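Local coordinates for protein separin (PDB 5U1T) that works as a caspase-like cysteine protease that cleaves a cohesin subunit at the onset of anaphase and so drives chromosome segregation, at residues Phe617-Lys622 with Asp871-Thr876; Leu654-Ile659 with Thr903-Leu908. All blocks are in the same frame, centred on the assembly; numbering follows the deposited sequence.

How the contacts relate
Both contacts are buried within the helical part of the chain, with centres about 12 Å apart. Each sets a helix-to-helix turn with a Schellman motif against the start of a distant helix: 617-622 against the head of helix 872-881 in contact 1, 654-659 against the head of helix 905-912 in contact 2. The chemistry differs. In the smaller contact 1 (199 Å² against 327 Å²) the D871 carboxylate takes its clear hydrogen bonds within 871-876, and the segments meet chiefly by close van der Waals approach and a CA-H...O contact. Contact 2 has two hydrogen bonds between segments plus aromatic and aliphatic packing. The two meet directly: S655 OG lies 2.8 Å from D621 OD2, a probable hydrogen bond, and L656 packs on I872.

Contact 1: Phe617-Lys622 with Asp871-Thr876; sequences FNNFDK and DITSLT
The carboxylate of D871 and the amide of N619 run alongside each other in the same direction, their planes 40° apart, so they are neither stacked nor coplanar. The carboxylate is approached both out of its plane and at its edge. S874 N reaches D871 OD1 at 3.0 Å from well above the plane (67° out of it), the capping bond of an N-cap residue, and S874 OG also donates to D871 OD2 from out of the plane. T873 OG1 uses the syn lone pair of D871 OD1, again at 3.0 Å. In the turn, N618 O lies in plane at the edge of the F620 ring.

With CG anti to the backbone N (chi1 -172°), D871 folds its carboxylate over the first turn of helix 872-881. N619 CB approaches D871 OD1 at 3.3 Å, and N619 ND2 stays 3.6 Å from D871 OD2. D871 CA adds a CA-H...O contact of 3.4 Å with N619 O. That oxygen is also 3.4 Å from D871 OD1, but two acceptors cannot bond. N619, at positive phi, is the C-prime residue of the Schellman motif ending helix 602-617.

R834 hydrogen-bonds S874 OG and forms a long, weak ion pair with D871 OD2. The helix start and R834 would probably favour the buried charge, against the opposing influence of N619 O and of D621, itself bonded to S655.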
ATOM      1  N   PHE A 617       4.917   6.339  -5.153  1.00 52.54           N
ATOM      2  CA  PHE A 617       3.692   6.591  -4.420  1.00 50.55           C
ATOM      3  C   PHE A 617       3.007   7.872  -4.908  1.00 50.90           C
ATOM      4  O   PHE A 617       1.798   8.027  -4.744  1.00 53.24           O
ATOM      5  CB  PHE A 617       4.014   6.645  -2.928  1.00 48.98           C
ATOM      6  CG  PHE A 617       2.892   7.135  -2.046  1.00 47.73           C
ATOM      7  CD1 PHE A 617       2.756   8.494  -1.758  1.00 46.72           C
ATOM      8  CD2 PHE A 617       2.033   6.242  -1.443  1.00 45.61           C
ATOM      9  CE1 PHE A 617       1.761   8.948  -0.918  1.00 47.41           C
ATOM     10  CE2 PHE A 617       1.038   6.691  -0.600  1.00 49.21           C
ATOM     11  CZ  PHE A 617       0.892   8.053  -0.347  1.00 47.38           C
ATOM     12  N   ASN A 618       3.767   8.779  -5.516  1.00 51.38           N
ATOM     13  CA  ASN A 618       3.183  10.012  -6.046  1.00 52.40           C
ATOM     14  C   ASN A 618       3.024   9.974  -7.557  1.00 53.50           C
ATOM     15  O   ASN A 618       2.656  10.976  -8.175  1.00 50.55           O
ATOM     16  CB  ASN A 618       4.009  11.226  -5.646  1.00 44.88           C
ATOM     17  CG  ASN A 618       3.735  11.659  -4.231  1.00 52.80           C
ATOM     18  OD1 ASN A 618       4.623  11.628  -3.371  1.00 53.27           O
ATOM     19  ND2 ASN A 618       2.495  12.053  -3.964  1.00 53.52           N
ATOM     20  N   ASN A 619       3.289   8.799  -8.125  1.00 49.59           N
ATOM     21  CA  ASN A 619       3.144   8.543  -9.547  1.00 54.71           C
ATOM     22  C   ASN A 619       3.987   9.533 -10.364  1.00 55.06           C
ATOM     23  O   ASN A 619       3.516  10.139 -11.307  1.00 57.92           O
ATOM     24  CB  ASN A 619       1.659   8.596  -9.970  1.00 52.42           C
ATOM     25  CG  ASN A 619       0.734   7.791  -9.033  1.00 58.19           C
ATOM     26  OD1 ASN A 619       0.763   6.552  -9.014  1.00 59.18           O
ATOM     27  ND2 ASN A 619      -0.100   8.500  -8.265  1.00 56.09           N
ATOM     28  N   PHE A 620       5.247   9.702  -9.993  1.00 59.91           N
ATOM     29  CA  PHE A 620       6.146  10.557 -10.760  1.00 56.44           C
ATOM     30  C   PHE A 620       6.836   9.665 -11.769  1.00 55.14           C
ATOM     31  O   PHE A 620       8.061   9.685 -11.882  1.00 60.17           O
ATOM     32  CB  PHE A 620       7.183  11.246  -9.869  1.00 50.21           C
ATOM     33  CG  PHE A 620       6.680  12.456  -9.137  1.00 53.58           C
ATOM     34  CD1 PHE A 620       5.356  12.579  -8.758  1.00 52.24           C
ATOM     35  CD2 PHE A 620       7.551  13.482  -8.810  1.00 53.78           C
ATOM     36  CE1 PHE A 620       4.914  13.708  -8.062  1.00 52.61           C
ATOM     37  CE2 PHE A 620       7.107  14.604  -8.118  1.00 53.49           C
ATOM     38  CZ  PHE A 620       5.789  14.713  -7.746  1.00 50.99           C
ATOM     39  N   ASP A 621       6.048   8.881 -12.493  1.00 52.47           N
ATOM     40  CA  ASP A 621       6.550   7.728 -13.232  1.00 49.28           C
ATOM     41  C   ASP A 621       7.670   8.039 -14.243  1.00 52.40           C
ATOM     42  O   ASP A 621       8.508   7.178 -14.527  1.00 55.30           O
ATOM     43  CB  ASP A 621       5.376   7.033 -13.938  1.00 52.99           C
ATOM     44  CG  ASP A 621       4.191   6.766 -12.998  1.00 60.17           C
ATOM     45  OD1 ASP A 621       4.412   6.403 -11.820  1.00 60.32           O
ATOM     46  OD2 ASP A 621       3.023   6.925 -13.430  1.00 64.49           O
ATOM     47  N   LYS A 622       7.689   9.255 -14.781  1.00 48.61           N
ATOM     48  CA  LYS A 622       8.716   9.664 -15.735  1.00 53.96           C
ATOM     49  C   LYS A 622      10.082   9.746 -15.037  1.00 57.46           C
ATOM     50  O   LYS A 622      11.068   9.136 -15.472  1.00 55.61           O
ATOM     51  CB  LYS A 622       8.346  11.013 -16.350  1.00 49.02           C
ATOM     52  CG  LYS A 622       9.168  11.445 -17.543  1.00 48.39           C
ATOM     53  CD  LYS A 622       8.689  12.804 -18.034  1.00 55.34           C
ATOM     54  CE  LYS A 622       8.530  12.861 -19.555  1.00 63.78           C
ATOM     55  NZ  LYS A 622       9.834  12.912 -20.326  1.00 73.27           N
ATOM     56  N   ASP A 871       3.033  14.094 -12.407  1.00 56.28           N
ATOM     57  CA  ASP A 871       2.030  13.028 -12.331  1.00 57.72           C
ATOM     58  C   ASP A 871       0.967  13.091 -13.461  1.00 54.32           C
ATOM     59  O   ASP A 871      -0.089  13.706 -13.296  1.00 53.95           O
ATOM     60  CB  ASP A 871       1.337  13.078 -10.974  1.00 47.24           C
ATOM     61  CG  ASP A 871       0.433  11.895 -10.739  1.00 55.67           C
ATOM     62  OD1 ASP A 871       0.260  11.063 -11.659  1.00 58.00           O
ATOM     63  OD2 ASP A 871      -0.117  11.799  -9.619  1.00 62.17           O
ATOM     64  N   ILE A 872       1.240  12.435 -14.586  1.00 51.09           N
ATOM     65  CA  ILE A 872       0.352  12.553 -15.745  1.00 59.01           C
ATOM     66  C   ILE A 872      -0.981  11.835 -15.491  1.00 52.41           C
ATOM     67  O   ILE A 872      -2.017  12.310 -15.919  1.00 56.13           O
ATOM     68  CB  ILE A 872       1.008  12.015 -17.051  1.00 52.03           C
ATOM     69  CG1 ILE A 872       0.096  12.274 -18.256  1.00 58.11           C
ATOM     70  CG2 ILE A 872       1.326  10.537 -16.959  1.00 50.28           C
ATOM     71  CD1 ILE A 872      -0.400  13.708 -18.378  1.00 58.50           C
ATOM     72  N   THR A 873      -0.954  10.728 -14.758  1.00 50.70           N
ATOM     73  CA  THR A 873      -2.173   9.998 -14.471  1.00 45.90           C
ATOM     74  C   THR A 873      -3.105  10.778 -13.515  1.00 56.62           C
ATOM     75  O   THR A 873      -4.325  10.680 -13.651  1.00 61.28           O
ATOM     76  CB  THR A 873      -1.874   8.576 -13.918  1.00 41.67           C
ATOM     77  OG1 THR A 873      -1.111   8.653 -12.719  1.00 53.04           O
ATOM     78  CG2 THR A 873      -1.090   7.763 -14.924  1.00 47.26           C
ATOM     79  N   SER A 874      -2.576  11.576 -12.588  1.00 56.65           N
ATOM     80  CA  SER A 874      -3.450  12.461 -11.815  1.00 53.18           C
ATOM     81  C   SER A 874      -3.941  13.658 -12.627  1.00 53.32           C
ATOM     82  O   SER A 874      -5.019  14.183 -12.361  1.00 55.72           O
ATOM     83  CB  SER A 874      -2.759  12.997 -10.561  1.00 56.78           C
ATOM     84  OG  SER A 874      -2.705  12.039  -9.536  1.00 55.16           O
ATOM     85  N   LEU A 875      -3.140  14.112 -13.587  1.00 54.99           N
ATOM     86  CA  LEU A 875      -3.489  15.286 -14.394  1.00 55.16           C
ATOM     87  C   LEU A 875      -4.626  14.967 -15.365  1.00 59.94           C
ATOM     88  O   LEU A 875      -5.581  15.749 -15.498  1.00 56.78           O
ATOM     89  CB  LEU A 875      -2.279  15.807 -15.167  1.00 47.98           C
ATOM     90  CG  LEU A 875      -2.585  16.973 -16.110  1.00 57.14           C
ATOM     91  CD1 LEU A 875      -2.986  18.248 -15.377  1.00 46.21           C
ATOM     92  CD2 LEU A 875      -1.416  17.222 -17.042  1.00 52.22           C
ATOM     93  N   THR A 876      -4.522  13.824 -16.042  1.00 57.97           N
ATOM     94  CA  THR A 876      -5.570  13.418 -16.966  1.00 57.89           C
ATOM     95  C   THR A 876      -6.875  13.191 -16.200  1.00 58.30           C
ATOM     96  O   THR A 876      -7.949  13.545 -16.694  1.00 58.93           O
ATOM     97  CB  THR A 876      -5.181  12.167 -17.760  1.00 56.62           C
ATOM     98  OG1 THR A 876      -4.832  11.109 -16.867  1.00 51.73           O
ATOM     99  CG2 THR A 876      -3.998  12.483 -18.661  1.00 58.63           C
TER

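Contact 2: Leu654-Ile659 with Thr903-Leu908; sequences LSLYMI and TFLPNL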
ATOM      1  N   LEU A 654       4.328   0.022 -15.836  1.00 62.64           N
ATOM      2  CA  LEU A 654       2.939  -0.348 -15.626  1.00 53.95           C
ATOM      3  C   LEU A 654       2.065   0.872 -15.339  1.00 62.86           C
ATOM      4  O   LEU A 654       1.006   1.021 -15.940  1.00 65.61           O
ATOM      5  CB  LEU A 654       2.823  -1.359 -14.493  1.00 54.97           C
ATOM      6  CG  LEU A 654       3.472  -2.725 -14.722  1.00 59.95           C
ATOM      7  CD1 LEU A 654       3.510  -3.487 -13.419  1.00 60.99           C
ATOM      8  CD2 LEU A 654       2.750  -3.538 -15.757  1.00 61.64           C
ATOM      9  N   SER A 655       2.490   1.758 -14.449  1.00 60.19           N
ATOM     10  CA  SER A 655       1.671   2.930 -14.170  1.00 57.66           C
ATOM     11  C   SER A 655       1.464   3.783 -15.432  1.00 55.07           C
ATOM     12  O   SER A 655       0.441   4.454 -15.583  1.00 55.71           O
ATOM     13  CB  SER A 655       2.290   3.761 -13.055  1.00 55.65           C
ATOM     14  OG  SER A 655       1.430   4.804 -12.632  1.00 56.97           O
ATOM     15  N   LEU A 656       2.415   3.739 -16.357  1.00 53.02           N
ATOM     16  CA  LEU A 656       2.264   4.511 -17.584  1.00 60.01           C
ATOM     17  C   LEU A 656       1.688   3.660 -18.732  1.00 62.44           C
ATOM     18  O   LEU A 656       1.711   4.067 -19.906  1.00 56.82           O
ATOM     19  CB  LEU A 656       3.598   5.142 -17.980  1.00 47.76           C
ATOM     20  CG  LEU A 656       3.894   6.342 -17.090  1.00 53.58           C
ATOM     21  CD1 LEU A 656       5.183   7.036 -17.482  1.00 53.22           C
ATOM     22  CD2 LEU A 656       2.743   7.324 -17.065  1.00 47.15           C
ATOM     23  N   TYR A 657       1.146   2.497 -18.362  1.00 59.13           N
ATOM     24  CA  TYR A 657       0.597   1.503 -19.299  1.00 60.82           C
ATOM     25  C   TYR A 657       1.555   1.224 -20.464  1.00 60.13           C
ATOM     26  O   TYR A 657       1.147   1.023 -21.604  1.00 63.10           O
ATOM     27  CB  TYR A 657      -0.800   1.928 -19.804  1.00 59.62           C
ATOM     28  CG  TYR A 657      -1.879   1.743 -18.746  1.00 57.23           C
ATOM     29  CD1 TYR A 657      -2.155   2.745 -17.818  1.00 54.80           C
ATOM     30  CD2 TYR A 657      -2.597   0.559 -18.659  1.00 55.79           C
ATOM     31  CE1 TYR A 657      -3.117   2.576 -16.862  1.00 51.67           C
ATOM     32  CE2 TYR A 657      -3.566   0.384 -17.702  1.00 58.65           C
ATOM     33  CZ  TYR A 657      -3.822   1.390 -16.801  1.00 57.39           C
ATOM     34  OH  TYR A 657      -4.789   1.202 -15.829  1.00 62.54           O
ATOM     35  N   MET A 658       2.843   1.193 -20.152  1.00 62.07           N
ATOM     36  CA  MET A 658       3.826   0.766 -21.125  1.00 65.10           C
ATOM     37  C   MET A 658       3.979  -0.741 -21.003  1.00 65.41           C
ATOM     38  O   MET A 658       4.975  -1.242 -20.502  1.00 64.18           O
ATOM     39  CB  MET A 658       5.148   1.485 -20.915  1.00 58.71           C
ATOM     40  CG  MET A 658       5.039   2.996 -20.815  1.00 61.19           C
ATOM     41  SD  MET A 658       6.693   3.719 -20.792  1.00 68.85           S
ATOM     42  CE  MET A 658       6.341   5.390 -20.306  1.00 62.41           C
ATOM     43  N   ILE A 659       2.968  -1.465 -21.465  1.00 65.65           N
ATOM     44  CA  ILE A 659       2.917  -2.894 -21.216  1.00 67.17           C
ATOM     45  C   ILE A 659       4.071  -3.594 -21.933  1.00 66.14           C
ATOM     46  O   ILE A 659       4.634  -4.556 -21.412  1.00 65.87           O
ATOM     47  CB  ILE A 659       1.553  -3.497 -21.632  1.00 62.42           C
ATOM     48  CG1 ILE A 659       0.526  -3.337 -20.518  1.00 56.54           C
ATOM     49  CG2 ILE A 659       1.663  -4.974 -21.832  1.00 63.33           C
ATOM     50  CD1 ILE A 659       0.172  -1.928 -20.194  1.00 64.62           C
ATOM     51  N   THR A 903       3.124   3.265 -25.002  1.00 64.31           N
ATOM     52  CA  THR A 903       2.104   3.361 -23.971  1.00 60.50           C
ATOM     53  C   THR A 903       0.665   3.242 -24.533  1.00 66.91           C
ATOM     54  O   THR A 903       0.282   3.912 -25.504  1.00 61.32           O
ATOM     55  CB  THR A 903       2.237   4.683 -23.210  1.00 61.98           C
ATOM     56  OG1 THR A 903       1.091   4.879 -22.380  1.00 60.60           O
ATOM     57  CG2 THR A 903       2.347   5.843 -24.168  1.00 54.12           C
ATOM     58  N   PHE A 904      -0.129   2.382 -23.900  1.00 65.59           N
ATOM     59  CA  PHE A 904      -1.549   2.258 -24.196  1.00 63.48           C
ATOM     60  C   PHE A 904      -2.351   3.356 -23.518  1.00 63.78           C
ATOM     61  O   PHE A 904      -3.564   3.418 -23.671  1.00 65.52           O
ATOM     62  CB  PHE A 904      -2.063   0.887 -23.749  1.00 59.23           C
ATOM     63  CG  PHE A 904      -3.479   0.601 -24.151  1.00 61.06           C
ATOM     64  CD1 PHE A 904      -3.808   0.399 -25.478  1.00 63.48           C
ATOM     65  CD2 PHE A 904      -4.478   0.526 -23.197  1.00 65.46           C
ATOM     66  CE1 PHE A 904      -5.108   0.125 -25.851  1.00 67.45           C
ATOM     67  CE2 PHE A 904      -5.785   0.247 -23.557  1.00 66.12           C
ATOM     68  CZ  PHE A 904      -6.101   0.051 -24.891  1.00 67.41           C
ATOM     69  N   LEU A 905      -1.679   4.218 -22.764  1.00 63.07           N
ATOM     70  CA  LEU A 905      -2.388   5.196 -21.947  1.00 64.30           C
ATOM     71  C   LEU A 905      -3.223   6.209 -22.768  1.00 61.70           C
ATOM     72  O   LEU A 905      -4.337   6.523 -22.382  1.00 63.54           O
ATOM     73  CB  LEU A 905      -1.406   5.925 -21.026  1.00 62.07           C
ATOM     74  CG  LEU A 905      -2.006   6.792 -19.923  1.00 61.05           C
ATOM     75  CD1 LEU A 905      -3.114   6.045 -19.239  1.00 57.09           C
ATOM     76  CD2 LEU A 905      -0.941   7.153 -18.920  1.00 57.75           C
ATOM     77  N   PRO A 906      -2.709   6.727 -23.896  1.00 62.17           N
ATOM     78  CA  PRO A 906      -3.648   7.630 -24.595  1.00 65.62           C
ATOM     79  C   PRO A 906      -4.851   6.921 -25.288  1.00 67.14           C
ATOM     80  O   PRO A 906      -5.918   7.530 -25.512  1.00 58.86           O
ATOM     81  CB  PRO A 906      -2.755   8.339 -25.620  1.00 57.29           C
ATOM     82  CG  PRO A 906      -1.491   7.550 -25.680  1.00 62.55           C
ATOM     83  CD  PRO A 906      -1.325   6.864 -24.382  1.00 60.00           C
ATOM     84  N   ASN A 907      -4.668   5.640 -25.608  1.00 63.19           N
ATOM     85  CA  ASN A 907      -5.750   4.794 -26.099  1.00 62.84           C
ATOM     86  C   ASN A 907      -6.733   4.338 -25.028  1.00 62.88           C
ATOM     87  O   ASN A 907      -7.922   4.150 -25.306  1.00 62.91           O
ATOM     88  CB  ASN A 907      -5.165   3.577 -26.793  1.00 62.89           C
ATOM     89  CG  ASN A 907      -5.047   3.789 -28.273  1.00 63.99           C
ATOM     90  OD1 ASN A 907      -5.722   4.665 -28.831  1.00 64.64           O
ATOM     91  ND2 ASN A 907      -4.192   3.007 -28.927  1.00 63.57           N
ATOM     92  N   LEU A 908      -6.231   4.140 -23.811  1.00 66.16           N
ATOM     93  CA  LEU A 908      -7.084   3.823 -22.679  1.00 60.16           C
ATOM     94  C   LEU A 908      -8.013   4.994 -22.416  1.00 61.25           C
ATOM     95  O   LEU A 908      -9.215   4.808 -22.195  1.00 60.52           O
ATOM     96  CB  LEU A 908      -6.249   3.502 -21.452  1.00 61.03           C
ATOM     97  CG  LEU A 908      -6.988   3.005 -20.214  1.00 61.57           C
ATOM     98  CD1 LEU A 908      -7.896   1.871 -20.582  1.00 65.47           C
ATOM     99  CD2 LEU A 908      -5.969   2.541 -19.223  1.00 61.15           C
TER
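T903 carries OG1 anti to its own N (chi1 169°), which aims the hydroxyl at L656, and Y657 carries its ring anti to its carbonyl carbon (chi1 -74°), which brings it under L908 CD2 and near L905 CD1. T903 OG1 donates to L656 O at 2.7 Å, nearly in line with the carbonyl bond. The same hydroxyl oxygen accepts from L905 N at 2.9 Å, an ST turn capping the start of helix 905-912. Next to it, F904 N donates to Y657 O at 3.0 Å, arriving from above the carbonyl plane.

On the apolar side, L908 CD2 sits over one face of the Y657 ring, 3.6 Å from its centroid and 17° off the normal: a CH-pi contact. L654 O lies on the opposite face, 4.0 Å above the Y657 ring plane. L905 CD1 meets Y657 CD1 obliquely at 3.7 Å, and L905 CD2 meets L656 CD2 at 4.1 Å. Outside the segments, H694 stacks edge-to-face with the tyrosine and Y926 touches both Y657 and L908.

Y657, at positive phi, is the C-prime residue of the Schellman motif that ends helix 642-655. Carbonyls at this helix end thus meet donors at the start of another; the buried T903 hydroxyl is used as both donor and acceptor, and the polar join is flanked by the Y657-L908-L905 packing.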